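Local coordinates for Sb(V)-As(V) reductase (Leishmania major, PDB 2J6P), which probably reduces pentavalent arsenic and antimony, and has a rhodanese-like fold related to that of the Cdc25 phosphatases, at residues S50-E53 against E54-E57. Residues are numbered along the deposited sequence; the frame is centred on the assembly and turned at random.
With SO4 (sulfate ion), chain T.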
ATOM      1  N   SER A  50     -11.415  -4.946   7.479  1.00 18.61           N
ATOM      2  CA  SER A  50     -12.801  -5.207   7.374  1.00 17.55           C
ATOM      3  C   SER A  50     -13.562  -5.132   8.697  1.00 20.16           C
ATOM      4  O   SER A  50     -14.782  -5.328   8.662  1.00 20.54           O
ATOM      5  CB  SER A  50     -12.892  -6.601   6.775  1.00 17.25           C
ATOM      6  OG  SER A  50     -12.359  -7.607   7.672  1.00 16.25           O
ATOM      7  N   CYS A  51     -12.872  -4.986   9.861  1.00 20.46           N
ATOM      8  CA  CYS A  51     -13.544  -4.869  11.166  1.00 19.86           C
ATOM      9  C   CYS A  51     -14.316  -3.586  11.297  1.00 20.41           C
ATOM     10  O   CYS A  51     -13.955  -2.614  10.663  1.00 17.13           O
ATOM     11  CB  CYS A  51     -12.601  -4.906  12.329  1.00 22.99           C
ATOM     12  SG  CYS A  51     -12.096  -6.533  12.608  1.00 26.70           S
ATOM     13  N   THR A  52     -15.478  -3.635  11.978  1.00 17.47           N
ATOM     14  CA  THR A  52     -16.333  -2.474  12.037  1.00 20.07           C
ATOM     15  C   THR A  52     -16.354  -2.009  13.481  1.00 21.68           C
ATOM     16  O   THR A  52     -15.849  -2.681  14.332  1.00 20.90           O
ATOM     17  CB  THR A  52     -17.739  -2.740  11.579  1.00 20.25           C
ATOM     18  OG1 THR A  52     -18.274  -3.746  12.500  1.00 22.72           O
ATOM     19  CG2 THR A  52     -17.744  -3.377  10.111  1.00 18.42           C
ATOM     20  N   GLU A  53     -16.917  -0.820  13.728  1.00 23.34           N
ATOM     21  CA  GLU A  53     -16.837  -0.156  14.992  1.00 26.14           C
ATOM     22  C   GLU A  53     -17.345  -1.019  16.156  1.00 23.71           C
ATOM     23  O   GLU A  53     -16.714  -1.055  17.199  1.00 22.20           O
ATOM     24  CB  GLU A  53     -17.719   1.114  14.830  1.00 25.65           C
ATOM     25  CG  GLU A  53     -17.900   1.901  16.078  1.00 34.40           C
ATOM     26  CD  GLU A  53     -19.029   3.014  15.926  1.00 39.03           C
ATOM     27  OE1 GLU A  53     -20.284   2.666  16.013  1.00 49.97           O
ATOM     28  OE2 GLU A  53     -18.630   4.235  15.738  1.00 49.47           O
ATOM     29  N   GLU A  54     -18.539  -1.668  16.025  1.00 23.59           N
ATOM     30  CA  GLU A  54     -19.089  -2.495  17.122  1.00 25.12           C
ATOM     31  C   GLU A  54     -18.170  -3.630  17.458  1.00 23.97           C
ATOM     32  O   GLU A  54     -18.125  -4.123  18.625  1.00 23.55           O
ATOM     33  CB  GLU A  54     -20.470  -3.024  16.751  1.00 26.34           C
ATOM     34  CG  GLU A  54     -21.236  -3.509  17.985  1.00 32.34           C
ATOM     35  CD  GLU A  54     -22.663  -4.112  17.669  1.00 31.01           C
ATOM     36  OE1 GLU A  54     -23.303  -3.721  16.623  1.00 31.52           O
ATOM     37  OE2 GLU A  54     -23.133  -5.004  18.481  1.00 38.84           O
ATOM     38  N   MET A  55     -17.374  -4.071  16.467  1.00 20.04           N
ATOM     39  CA  MET A  55     -16.509  -5.213  16.728  1.00 18.92           C
ATOM     40  C   MET A  55     -15.421  -4.756  17.741  1.00 18.25           C
ATOM     41  O   MET A  55     -14.985  -5.527  18.563  1.00 17.81           O
ATOM     42  CB  MET A  55     -15.922  -5.620  15.345  1.00 16.26           C
ATOM     43  CG  MET A  55     -17.128  -6.439  14.530  1.00 17.46           C
ATOM     44  SD  MET A  55     -16.423  -6.835  12.867  1.00 21.69           S
ATOM     45  CE  MET A  55     -15.241  -8.083  13.315  1.00 25.49           C
ATOM     46  N   TYR A  56     -14.870  -3.545  17.574  1.00 18.57           N
ATOM     47  CA  TYR A  56     -13.841  -3.035  18.517  1.00 19.33           C
ATOM     48  C   TYR A  56     -14.485  -2.763  19.909  1.00 19.56           C
ATOM     49  O   TYR A  56     -13.852  -2.974  20.847  1.00 18.48           O
ATOM     50  CB  TYR A  56     -13.294  -1.682  18.022  1.00 18.17           C
ATOM     51  CG  TYR A  56     -12.373  -1.879  16.784  1.00 22.58           C
ATOM     52  CD1 TYR A  56     -12.897  -1.733  15.517  1.00 17.61           C
ATOM     53  CD2 TYR A  56     -11.083  -2.401  16.921  1.00 18.06           C
ATOM     54  CE1 TYR A  56     -12.095  -1.984  14.374  1.00 24.76           C
ATOM     55  CE2 TYR A  56     -10.256  -2.605  15.843  1.00 18.47           C
ATOM     56  CZ  TYR A  56     -10.793  -2.437  14.537  1.00 24.48           C
ATOM     57  OH  TYR A  56     -10.066  -2.615  13.365  1.00 20.00           O
ATOM     58  N   GLU A  57     -15.742  -2.351  19.946  1.00 16.33           N
ATOM     59  CA  GLU A  57     -16.520  -2.146  21.200  1.00 20.82           C
ATOM     60  C   GLU A  57     -16.672  -3.433  21.923  1.00 19.56           C
ATOM     61  O   GLU A  57     -16.320  -3.517  23.142  1.00 21.18           O
ATOM     62  CB  GLU A  57     -17.888  -1.537  20.889  1.00 15.78           C
ATOM     63  CG  GLU A  57     -17.640  -0.120  20.521  1.00 22.78           C
ATOM     64  CD  GLU A  57     -18.915   0.565  19.939  1.00 31.73           C
ATOM     65  OE1 GLU A  57     -19.992   0.001  20.086  1.00 34.14           O
ATOM     66  OE2 GLU A  57     -18.807   1.622  19.300  1.00 38.67           O
TER
HETATM   67  S   SO4 T 203     -17.121   1.219  10.438  1.00 44.08           S
HETATM   68  O1  SO4 T 203     -17.585   0.976  11.768  1.00 38.45           O
HETATM   69  O2  SO4 T 203     -17.613   2.366   9.710  1.00 50.67           O
HETATM   70  O3  SO4 T 203     -17.886   0.182   9.827  1.00 50.83           O
HETATM   71  O4  SO4 T 203     -15.651   1.048  10.207  1.00 45.79           O
HETATM   72  O   HOH W   1     -20.271  -1.908  13.662  1.00 27.63           O
HETATM   73  O   HOH W   2     -21.300   1.076  17.643  1.00 48.06           O
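Thr52 and Met55 meet at the N-terminus of helix 53-65 in the rhodanese-like domain, where Thr52 is the N-cap residue, a worked example of a helix start whose first N-H groups, lacking a preceding turn, find other acceptors. Among the backbone bonds, Met55 N bonds Thr52 O at 3.0 Å, Tyr56 N adds a weak bond to the same oxygen, and Glu57 N bonds Glu53 O. Thr52 OG1 makes no capping bond itself; water 1 joins it to Glu54 N, while Glu53 N donates to sulfate O1 (2.7 Å), an ion probably from the crystallisation liquor and also held by Lys84 and Arg88 of the second subunit.

Sulfur contacts line the helix start. With CG beside its own backbone N (chi1 -77°), Met55 brings SD to Thr52 N in a weak 3.5 Å bond; the bend at chi3 (71°) then turns CE onto Cys51 SG, 3.6 Å away. Cys51 CB rests obliquely by the Tyr56 ring, whose OH is hydrogen-bonded to Arg88 of its own chain.

The carboxylates of Glu53 and Glu57 approach one another on the first turn, their planes 24° apart; Lys95, salt-bridged to Glu57, probably eases the like charges. Glu53 OE1 lies 3.8 Å from Glu57 OE2.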